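Local coordinates for minor fimbrium subunit Mfa5 (Porphyromonas gingivalis ATCC 33277, PDB 6TO1), which serves as an accessory subunit of the minor fimbriae, the surface pili through which the bacterium adheres to host cells and other oral bacteria and forms biofilms, at residues G531-K542 against P633-K642; L563-P571 against Y594-T605. All blocks are in the same frame, centred on the assembly; numbering follows the deposited sequence.

Overall arrangement
Running from the N terminus, the chain reaches strand 530-539 far from the metal-binding von Willebrand factor A region. Contact 1 pairs this strand with 634-643 and so closes a helix-free loop of 90 residues; the centre of contact 1 lies about 60 Å from that of the chain. Contact 2 is nested inside that loop: 563-571, which carries strand 565-568, an antiparallel neighbour of 530-539, meets 594-605 after 22 further residues. The centres of the two contacts lie about 8 Å apart, and side chains join them directly, R535 reaching the carbonyl of P597 and Y641 that of N600. Together they hold V596-N600 against the R535, Y537, F639 and Y641 face of the sheet, before 602-604 joins it.

Contact 1: G531-K542 against P633-K642; sequences GVIKRHYVLVNK and PAGNAYFAYK
H536 NE2 donates to N636 OD1 over 2.6 Å, a nearly straight bond (170° at the hydrogen) that lies in the imidazole plane. A water donates to the same oxygen and accepts from K534 NZ, which also forms a salt bridge with D476. Along the backbone, nine hydrogen bonds knit the strands in parallel register, from V532 N to P633 O through to V540 N to Y641 O; H536 N to A637 O, at 2.7 Å, is the shortest. Over one face of the H536 ring, the ring of Y638 lies in an offset stack, centroids 4.5 Å apart and planes 9° from parallel. In both residues CG is anti to the carbonyl carbon (chi1 -50° in H536), which sends the rings the same way, side by side. On the other face of the sheet, Y641 OH comes to the edge of the Y537 ring, 3.3 Å from CD1, while its hydrogen bond goes to the carbonyl of N600. R535 CD packs at the edge of F639, 3.8 Å from CE2. The imidazole is thus gripped at its edge and stacked on one face, which restricts its rotation, while continuous parallel pairing joins two distant parts of the chain within one sheet.

Contact 2: L563-P571 against Y594-T605; sequences LQSQDFFLP and YSVPPTNTVITT
Q564 and N600 approach from opposite directions and join their amides in a reciprocal pair: N600 ND2 donates to Q564 OE1, and Q564 NE2 returns a bond to N600 OD1, each 2.9 Å long. Both donors sit on a carbonyl lone pair, and the amide planes are only 18° apart, so the two groups form an almost flat ring of hydrogen bonds. The glutamine reaches across because CG lies opposite the backbone N (chi1 173°) and the chain is extended beyond it. N600 OD1 takes a second bond, from T599 OG1 at 2.8 Å, and ND2 also serves V602 O at 3.0 Å; both polar atoms of the N600 amide therefore have two partners. Y537 OH also bonds T599 OG1. D567 is satisfied by strand 530-539, OD1 in a salt bridge with R535 and OD2 by the hydroxyl of Y537. V596 CG2 sits over the centre of the F569 ring, a CH-pi contact 3.9 Å from the centroid, while Y594 CB comes 3.7 Å from F569 CE2, and P571 CB packs 3.5 Å from Y594 CD1. Segment 594-605 runs from strand 592-596, paired with 624-628, to 602-604, paired with 610-614, passing alongside 565-568, with P598 and I603 on strand 634-643.

Contact 1: G531-K542 against P633-K642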
loop_
_atom_site.group_PDB
_atom_site.type_symbol
_atom_site.label_atom_id
_atom_site.label_comp_id
_atom_site.label_asym_id
_atom_site.label_seq_id
_atom_site.Cartn_x
_atom_site.Cartn_y
_atom_site.Cartn_z
ATOM N N GLY A 531 33.298 -27.697 -13.547
ATOM C CA GLY A 531 33.223 -29.073 -13.121
ATOM C C GLY A 531 34.537 -29.534 -12.510
ATOM O O GLY A 531 35.459 -28.740 -12.288
ATOM N N VAL A 532 34.574 -30.827 -12.190
ATOM C CA VAL A 532 35.766 -31.450 -11.630
ATOM C C VAL A 532 35.993 -32.799 -12.288
ATOM O O VAL A 532 35.080 -33.415 -12.835
ATOM C CB VAL A 532 35.678 -31.647 -10.108
ATOM C CG1 VAL A 532 35.531 -30.322 -9.396
ATOM C CG2 VAL A 532 34.535 -32.593 -9.741
ATOM N N ILE A 533 37.243 -33.265 -12.216
ATOM C CA ILE A 533 37.595 -34.621 -12.613
ATOM C C ILE A 533 38.394 -35.221 -11.474
ATOM O O ILE A 533 39.459 -34.704 -11.116
ATOM C CB ILE A 533 38.372 -34.660 -13.941
ATOM C CG1 ILE A 533 37.409 -34.295 -15.068
ATOM C CG2 ILE A 533 38.989 -36.051 -14.185
ATOM C CD1 ILE A 533 38.033 -34.050 -16.443
ATOM N N LYS A 534 37.836 -36.246 -10.850
ATOM C CA LYS A 534 38.476 -36.937 -9.757
ATOM C C LYS A 534 39.237 -38.129 -10.336
ATOM O O LYS A 534 38.747 -38.796 -11.253
ATOM C CB LYS A 534 37.447 -37.422 -8.752
ATOM C CG LYS A 534 36.644 -36.299 -8.123
ATOM C CD LYS A 534 35.801 -36.822 -6.985
ATOM C CE LYS A 534 34.308 -36.743 -7.292
ATOM N NZ LYS A 534 33.499 -37.003 -6.047
ATOM N N ARG A 535 40.437 -38.363 -9.814
ATOM C CA ARG A 535 41.247 -39.528 -10.164
ATOM C C ARG A 535 41.310 -40.450 -8.956
ATOM O O ARG A 535 41.650 -40.012 -7.850
ATOM C CB ARG A 535 42.643 -39.078 -10.595
ATOM C CG ARG A 535 42.603 -38.215 -11.846
ATOM C CD ARG A 535 44.016 -37.905 -12.364
ATOM N NE ARG A 535 44.658 -36.881 -11.546
ATOM C CZ ARG A 535 45.718 -36.175 -11.919
ATOM N NH1 ARG A 535 46.296 -36.401 -13.095
ATOM N NH2 ARG A 535 46.196 -35.238 -11.117
ATOM N N HIS A 536 40.930 -41.709 -9.155
ATOM C CA HIS A 536 40.937 -42.710 -8.103
ATOM C C HIS A 536 41.976 -43.776 -8.446
ATOM O O HIS A 536 42.230 -44.047 -9.621
ATOM C CB HIS A 536 39.580 -43.386 -7.953
ATOM C CG HIS A 536 38.430 -42.433 -7.842
ATOM N ND1 HIS A 536 37.912 -42.035 -6.626
ATOM C CD2 HIS A 536 37.689 -41.818 -8.794
ATOM C CE1 HIS A 536 36.894 -41.212 -6.835
ATOM N NE2 HIS A 536 36.747 -41.050 -8.142
ATOM N N TYR A 537 42.558 -44.370 -7.412
ATOM C CA TYR A 537 43.680 -45.306 -7.541
ATOM C C TYR A 537 43.327 -46.569 -6.769
ATOM O O TYR A 537 43.400 -46.601 -5.536
ATOM C CB TYR A 537 44.958 -44.652 -7.030
ATOM C CG TYR A 537 45.242 -43.331 -7.713
ATOM C CD1 TYR A 537 45.939 -43.287 -8.901
ATOM C CD2 TYR A 537 44.730 -42.114 -7.201
ATOM C CE1 TYR A 537 46.165 -42.124 -9.550
ATOM C CE2 TYR A 537 44.981 -40.923 -7.843
ATOM C CZ TYR A 537 45.697 -40.931 -9.021
ATOM O OH TYR A 537 45.964 -39.780 -9.725
ATOM N N VAL A 538 42.929 -47.609 -7.499
ATOM C CA VAL A 538 42.296 -48.765 -6.887
ATOM C C VAL A 538 42.971 -50.072 -7.286
ATOM O O VAL A 538 43.659 -50.172 -8.302
ATOM C CB VAL A 538 40.783 -48.825 -7.239
ATOM C CG1 VAL A 538 40.061 -47.563 -6.698
ATOM C CG2 VAL A 538 40.573 -48.968 -8.720
ATOM N N LEU A 539 42.665 -51.099 -6.510
ATOM C CA LEU A 539 43.330 -52.389 -6.551
ATOM C C LEU A 539 42.544 -53.380 -7.393
ATOM O O LEU A 539 41.324 -53.495 -7.249
ATOM C CB LEU A 539 43.488 -52.920 -5.124
ATOM C CG LEU A 539 44.149 -54.292 -4.913
ATOM C CD1 LEU A 539 45.585 -54.175 -5.402
ATOM C CD2 LEU A 539 44.103 -54.761 -3.477
ATOM N N VAL A 540 43.245 -54.076 -8.291
ATOM C CA VAL A 540 42.688 -55.237 -8.973
ATOM C C VAL A 540 43.591 -56.431 -8.697
ATOM O O VAL A 540 44.762 -56.298 -8.317
ATOM C CB VAL A 540 42.520 -55.043 -10.489
ATOM C CG1 VAL A 540 41.547 -53.914 -10.789
ATOM C CG2 VAL A 540 43.886 -54.791 -11.149
ATOM N N ASN A 541 43.038 -57.616 -8.899
ATOM C CA ASN A 541 43.858 -58.800 -8.752
ATOM C C ASN A 541 44.599 -59.104 -10.052
ATOM O O ASN A 541 44.554 -58.356 -11.039
ATOM C CB ASN A 541 43.011 -59.989 -8.271
ATOM C CG ASN A 541 41.968 -60.416 -9.265
ATOM O OD1 ASN A 541 42.071 -60.133 -10.453
ATOM N ND2 ASN A 541 40.951 -61.134 -8.785
ATOM N N LYS A 542 45.308 -60.248 -10.009
ATOM C CA LYS A 542 46.026 -60.804 -11.155
ATOM C C LYS A 542 45.241 -60.893 -12.441
ATOM O O LYS A 542 45.834 -60.896 -13.520
ATOM C CB LYS A 542 46.349 -62.246 -10.850
ATOM C CG LYS A 542 47.155 -62.502 -9.712
ATOM C CD LYS A 542 46.953 -63.928 -9.197
ATOM C CE LYS A 542 47.271 -64.960 -10.233
ATOM N NZ LYS A 542 46.402 -66.210 -10.106
ATOM N N PRO A 633 28.754 -32.769 -14.137
ATOM C CA PRO A 633 29.962 -31.954 -13.954
ATOM C C PRO A 633 31.071 -32.599 -13.145
ATOM O O PRO A 633 32.052 -31.906 -12.862
ATOM C CB PRO A 633 29.398 -30.748 -13.192
ATOM C CG PRO A 633 28.427 -31.414 -12.236
ATOM C CD PRO A 633 27.714 -32.436 -13.135
ATOM N N ALA A 634 30.926 -33.864 -12.746
ATOM C CA ALA A 634 31.889 -34.537 -11.873
ATOM C C ALA A 634 32.323 -35.844 -12.535
ATOM O O ALA A 634 31.669 -36.883 -12.394
ATOM C CB ALA A 634 31.289 -34.792 -10.484
ATOM N N GLY A 635 33.399 -35.780 -13.300
ATOM C CA GLY A 635 33.958 -36.983 -13.871
ATOM C C GLY A 635 34.811 -37.757 -12.878
ATOM O O GLY A 635 35.311 -37.231 -11.873
ATOM N N ASN A 636 34.980 -39.055 -13.158
ATOM C CA ASN A 636 35.729 -39.932 -12.263
ATOM C C ASN A 636 36.562 -40.878 -13.113
ATOM O O ASN A 636 36.010 -41.615 -13.933
ATOM C CB ASN A 636 34.812 -40.745 -11.335
ATOM C CG ASN A 636 34.173 -39.901 -10.251
ATOM O OD1 ASN A 636 34.760 -39.666 -9.184
ATOM N ND2 ASN A 636 32.970 -39.419 -10.527
ATOM N N ALA A 637 37.872 -40.835 -12.933
ATOM C CA ALA A 637 38.783 -41.809 -13.526
ATOM C C ALA A 637 39.149 -42.837 -12.472
ATOM O O ALA A 637 39.411 -42.487 -11.309
ATOM C CB ALA A 637 40.051 -41.142 -14.044
ATOM N N TYR A 638 39.156 -44.107 -12.885
ATOM C CA TYR A 638 39.540 -45.225 -12.030
ATOM C C TYR A 638 40.800 -45.850 -12.625
ATOM O O TYR A 638 40.732 -46.577 -13.615
ATOM C CB TYR A 638 38.424 -46.238 -11.915
ATOM C CG TYR A 638 37.320 -45.679 -11.045
ATOM C CD1 TYR A 638 37.394 -45.789 -9.673
ATOM C CD2 TYR A 638 36.249 -44.993 -11.599
ATOM C CE1 TYR A 638 36.416 -45.270 -8.850
ATOM C CE2 TYR A 638 35.252 -44.474 -10.777
ATOM C CZ TYR A 638 35.358 -44.621 -9.395
ATOM O OH TYR A 638 34.410 -44.110 -8.520
ATOM N N PHE A 639 41.938 -45.550 -12.020
ATOM C CA PHE A 639 43.204 -46.151 -12.423
ATOM C C PHE A 639 43.435 -47.401 -11.588
ATOM O O PHE A 639 43.426 -47.334 -10.369
ATOM C CB PHE A 639 44.300 -45.105 -12.264
ATOM C CG PHE A 639 44.117 -43.915 -13.148
ATOM C CD1 PHE A 639 44.155 -44.046 -14.518
ATOM C CD2 PHE A 639 43.876 -42.640 -12.603
ATOM C CE1 PHE A 639 43.995 -42.949 -15.348
ATOM C CE2 PHE A 639 43.726 -41.542 -13.430
ATOM C CZ PHE A 639 43.777 -41.686 -14.799
ATOM N N ALA A 640 43.638 -48.537 -12.265
ATOM C CA ALA A 640 43.794 -49.843 -11.646
ATOM C C ALA A 640 45.267 -50.186 -11.465
ATOM O O ALA A 640 46.109 -49.853 -12.304
ATOM C CB ALA A 640 43.135 -50.923 -12.510
ATOM N N TYR A 641 45.565 -50.826 -10.351
ATOM C CA TYR A 641 46.910 -51.262 -10.006
ATOM C C TYR A 641 46.839 -52.680 -9.472
ATOM O O TYR A 641 45.903 -53.014 -8.736
ATOM C CB TYR A 641 47.544 -50.357 -8.929
ATOM C CG TYR A 641 47.693 -48.952 -9.409
ATOM C CD1 TYR A 641 48.928 -48.434 -9.772
ATOM C CD2 TYR A 641 46.587 -48.125 -9.485
ATOM C CE1 TYR A 641 49.043 -47.151 -10.245
ATOM C CE2 TYR A 641 46.689 -46.863 -9.950
ATOM C CZ TYR A 641 47.895 -46.364 -10.328
ATOM O OH TYR A 641 47.918 -45.080 -10.802
ATOM N N LYS A 642 47.844 -53.496 -9.797
ATOM C CA LYS A 642 47.989 -54.794 -9.169
ATOM C C LYS A 642 49.319 -54.912 -8.438
ATOM O O LYS A 642 50.303 -54.223 -8.731
ATOM C CB LYS A 642 47.842 -55.954 -10.177
ATOM C CG LYS A 642 48.896 -56.021 -11.239
ATOM C CD LYS A 642 48.630 -57.232 -12.179
ATOM C CE LYS A 642 49.733 -57.359 -13.233
ATOM N NZ LYS A 642 49.534 -58.552 -14.125
HETATM O O HOH W 1 33.208 -39.803 -6.691
#

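Contact 2: L563-P571 against Y594-T605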
loop_
_atom_site.group_PDB
_atom_site.type_symbol
_atom_site.label_atom_id
_atom_site.label_comp_id
_atom_site.label_asym_id
_atom_site.label_seq_id
_atom_site.Cartn_x
_atom_site.Cartn_y
_atom_site.Cartn_z
ATOM N N LEU A 563 44.159 -47.462 -2.981
ATOM C CA LEU A 563 45.586 -47.592 -2.697
ATOM C C LEU A 563 46.278 -46.271 -2.411
ATOM O O LEU A 563 47.352 -46.264 -1.800
ATOM C CB LEU A 563 46.306 -48.243 -3.888
ATOM C CG LEU A 563 45.935 -49.695 -4.158
ATOM C CD1 LEU A 563 46.339 -50.116 -5.576
ATOM C CD2 LEU A 563 46.606 -50.572 -3.109
ATOM N N GLN A 564 45.708 -45.172 -2.871
ATOM C CA GLN A 564 46.334 -43.865 -2.854
ATOM C C GLN A 564 45.204 -42.844 -2.827
ATOM O O GLN A 564 44.173 -43.047 -3.475
ATOM C CB GLN A 564 47.207 -43.703 -4.084
ATOM C CG GLN A 564 47.782 -42.358 -4.291
ATOM C CD GLN A 564 48.763 -42.375 -5.431
ATOM O OE1 GLN A 564 49.924 -42.721 -5.254
ATOM N NE2 GLN A 564 48.305 -42.010 -6.610
ATOM N N SER A 565 45.398 -41.749 -2.092
ATOM C CA SER A 565 44.332 -40.760 -1.954
ATOM C C SER A 565 43.836 -40.267 -3.308
ATOM O O SER A 565 44.618 -39.954 -4.214
ATOM C CB SER A 565 44.828 -39.563 -1.137
ATOM O OG SER A 565 45.165 -39.952 0.178
ATOM N N GLN A 566 42.517 -40.174 -3.439
ATOM C CA GLN A 566 41.940 -39.547 -4.616
ATOM C C GLN A 566 42.502 -38.140 -4.772
ATOM O O GLN A 566 42.826 -37.471 -3.789
ATOM C CB GLN A 566 40.416 -39.538 -4.486
ATOM C CG GLN A 566 39.700 -38.788 -5.566
ATOM C CD GLN A 566 39.060 -37.519 -5.036
ATOM O OE1 GLN A 566 38.262 -37.549 -4.098
ATOM N NE2 GLN A 566 39.410 -36.394 -5.635
ATOM N N ASP A 567 42.694 -37.714 -6.020
ATOM C CA ASP A 567 43.122 -36.347 -6.290
ATOM C C ASP A 567 42.312 -35.802 -7.461
ATOM O O ASP A 567 41.498 -36.506 -8.064
ATOM C CB ASP A 567 44.638 -36.237 -6.542
ATOM C CG ASP A 567 45.126 -37.018 -7.771
ATOM O OD1 ASP A 567 44.389 -37.172 -8.749
ATOM O OD2 ASP A 567 46.289 -37.458 -7.768
ATOM N N PHE A 568 42.533 -34.535 -7.783
ATOM C CA PHE A 568 41.828 -33.875 -8.862
ATOM C C PHE A 568 42.765 -33.604 -10.022
ATOM O O PHE A 568 43.970 -33.404 -9.834
ATOM C CB PHE A 568 41.215 -32.553 -8.395
ATOM C CG PHE A 568 40.099 -32.730 -7.436
ATOM C CD1 PHE A 568 40.334 -32.718 -6.078
ATOM C CD2 PHE A 568 38.801 -32.935 -7.885
ATOM C CE1 PHE A 568 39.308 -32.888 -5.173
ATOM C CE2 PHE A 568 37.765 -33.107 -6.967
ATOM C CZ PHE A 568 38.026 -33.079 -5.610
ATOM N N PHE A 569 42.178 -33.579 -11.213
ATOM C CA PHE A 569 42.862 -33.298 -12.463
ATOM C C PHE A 569 42.504 -31.902 -12.934
ATOM O O PHE A 569 41.324 -31.541 -12.975
ATOM C CB PHE A 569 42.469 -34.312 -13.544
ATOM C CG PHE A 569 42.819 -33.882 -14.955
ATOM C CD1 PHE A 569 44.091 -34.091 -15.470
ATOM C CD2 PHE A 569 41.865 -33.287 -15.771
ATOM C CE1 PHE A 569 44.409 -33.700 -16.766
ATOM C CE2 PHE A 569 42.176 -32.883 -17.059
ATOM C CZ PHE A 569 43.451 -33.101 -17.565
ATOM N N LEU A 570 43.517 -31.140 -13.334
ATOM C CA LEU A 570 43.329 -29.814 -13.915
ATOM C C LEU A 570 43.993 -29.758 -15.282
ATOM O O LEU A 570 45.217 -29.945 -15.380
ATOM C CB LEU A 570 43.910 -28.757 -12.979
ATOM C CG LEU A 570 43.316 -27.361 -13.066
ATOM C CD1 LEU A 570 41.835 -27.375 -12.732
ATOM C CD2 LEU A 570 44.063 -26.415 -12.137
ATOM N N PRO A 571 43.262 -29.513 -16.346
ATOM C CA PRO A 571 43.862 -29.488 -17.681
ATOM C C PRO A 571 44.640 -28.192 -17.877
ATOM O O PRO A 571 44.657 -27.313 -17.017
ATOM C CB PRO A 571 42.651 -29.571 -18.605
ATOM C CG PRO A 571 41.578 -28.853 -17.819
ATOM C CD PRO A 571 41.855 -29.057 -16.367
ATOM N N TYR A 594 38.513 -34.679 -21.630
ATOM C CA TYR A 594 39.881 -34.340 -21.287
ATOM C C TYR A 594 40.710 -35.616 -21.225
ATOM O O TYR A 594 40.187 -36.693 -20.913
ATOM C CB TYR A 594 39.940 -33.611 -19.966
ATOM C CG TYR A 594 39.290 -32.263 -20.053
ATOM C CD1 TYR A 594 40.038 -31.140 -20.369
ATOM C CD2 TYR A 594 37.926 -32.113 -19.846
ATOM C CE1 TYR A 594 39.464 -29.904 -20.464
ATOM C CE2 TYR A 594 37.338 -30.865 -19.942
ATOM C CZ TYR A 594 38.114 -29.771 -20.247
ATOM O OH TYR A 594 37.555 -28.526 -20.357
ATOM N N SER A 595 42.011 -35.471 -21.512
ATOM C CA SER A 595 42.963 -36.585 -21.513
ATOM C C SER A 595 43.618 -36.651 -20.141
ATOM O O SER A 595 44.441 -35.797 -19.781
ATOM C CB SER A 595 43.988 -36.412 -22.635
ATOM O OG SER A 595 44.952 -37.455 -22.602
ATOM N N VAL A 596 43.222 -37.636 -19.348
ATOM C CA VAL A 596 43.526 -37.642 -17.922
ATOM C C VAL A 596 44.542 -38.744 -17.644
ATOM O O VAL A 596 44.235 -39.924 -17.864
ATOM C CB VAL A 596 42.266 -37.842 -17.068
ATOM C CG1 VAL A 596 42.633 -37.846 -15.626
ATOM C CG2 VAL A 596 41.281 -36.730 -17.409
ATOM N N PRO A 597 45.725 -38.414 -17.132
ATOM C CA PRO A 597 46.676 -39.454 -16.748
ATOM C C PRO A 597 46.662 -39.663 -15.246
ATOM O O PRO A 597 46.300 -38.758 -14.481
ATOM C CB PRO A 597 48.015 -38.862 -17.213
ATOM C CG PRO A 597 47.864 -37.401 -16.803
ATOM C CD PRO A 597 46.335 -37.079 -16.948
ATOM N N PRO A 598 47.085 -40.832 -14.770
ATOM C CA PRO A 598 47.307 -40.984 -13.328
ATOM C C PRO A 598 48.497 -40.136 -12.884
ATOM O O PRO A 598 49.417 -39.859 -13.658
ATOM C CB PRO A 598 47.590 -42.484 -13.163
ATOM C CG PRO A 598 48.190 -42.888 -14.479
ATOM C CD PRO A 598 47.579 -41.989 -15.555
ATOM N N THR A 599 48.470 -39.697 -11.631
ATOM C CA THR A 599 49.615 -38.946 -11.128
ATOM C C THR A 599 50.868 -39.813 -11.090
ATOM O O THR A 599 51.977 -39.301 -11.244
ATOM C CB THR A 599 49.335 -38.370 -9.748
ATOM O OG1 THR A 599 48.942 -39.401 -8.842
ATOM C CG2 THR A 599 48.228 -37.361 -9.862
ATOM N N ASN A 600 50.718 -41.114 -10.888
ATOM C CA ASN A 600 51.880 -41.993 -10.904
ATOM C C ASN A 600 51.469 -43.361 -11.412
ATOM O O ASN A 600 50.311 -43.749 -11.319
ATOM C CB ASN A 600 52.522 -42.151 -9.529
ATOM C CG ASN A 600 51.517 -42.268 -8.428
ATOM O OD1 ASN A 600 50.431 -41.697 -8.495
ATOM N ND2 ASN A 600 51.871 -42.996 -7.393
ATOM N N THR A 601 52.445 -44.104 -11.934
ATOM C CA THR A 601 52.190 -45.443 -12.459
ATOM C C THR A 601 52.703 -46.547 -11.548
ATOM O O THR A 601 52.450 -47.726 -11.823
ATOM C CB THR A 601 52.836 -45.576 -13.842
ATOM O OG1 THR A 601 54.218 -45.207 -13.734
ATOM C CG2 THR A 601 52.142 -44.664 -14.815
ATOM N N VAL A 602 53.395 -46.189 -10.478
ATOM C CA VAL A 602 53.808 -47.105 -9.437
ATOM C C VAL A 602 53.416 -46.519 -8.092
ATOM O O VAL A 602 53.677 -45.341 -7.816
ATOM C CB VAL A 602 55.327 -47.369 -9.491
ATOM C CG1 VAL A 602 55.738 -48.173 -8.297
ATOM C CG2 VAL A 602 55.690 -48.075 -10.777
ATOM N N ILE A 603 52.789 -47.337 -7.255
ATOM C CA ILE A 603 52.391 -46.926 -5.914
ATOM C C ILE A 603 53.051 -47.847 -4.906
ATOM O O ILE A 603 52.893 -49.073 -4.973
ATOM C CB ILE A 603 50.859 -46.948 -5.717
ATOM C CG1 ILE A 603 50.151 -45.997 -6.672
ATOM C CG2 ILE A 603 50.536 -46.665 -4.248
ATOM C CD1 ILE A 603 48.632 -46.262 -6.792
ATOM N N THR A 604 53.729 -47.254 -3.933
ATOM C CA THR A 604 54.299 -47.995 -2.819
ATOM C C THR A 604 53.579 -47.580 -1.550
ATOM O O THR A 604 53.642 -46.406 -1.167
ATOM C CB THR A 604 55.798 -47.740 -2.669
ATOM O OG1 THR A 604 56.469 -48.015 -3.898
ATOM C CG2 THR A 604 56.355 -48.615 -1.564
ATOM N N THR A 605 52.921 -48.542 -0.901
ATOM C CA THR A 605 52.096 -48.288 0.269
ATOM C C THR A 605 52.953 -48.234 1.532
ATOM O O THR A 605 54.157 -48.502 1.509
ATOM C CB THR A 605 51.018 -49.369 0.403
ATOM O OG1 THR A 605 51.561 -50.656 0.102
ATOM C CG2 THR A 605 49.878 -49.086 -0.541
#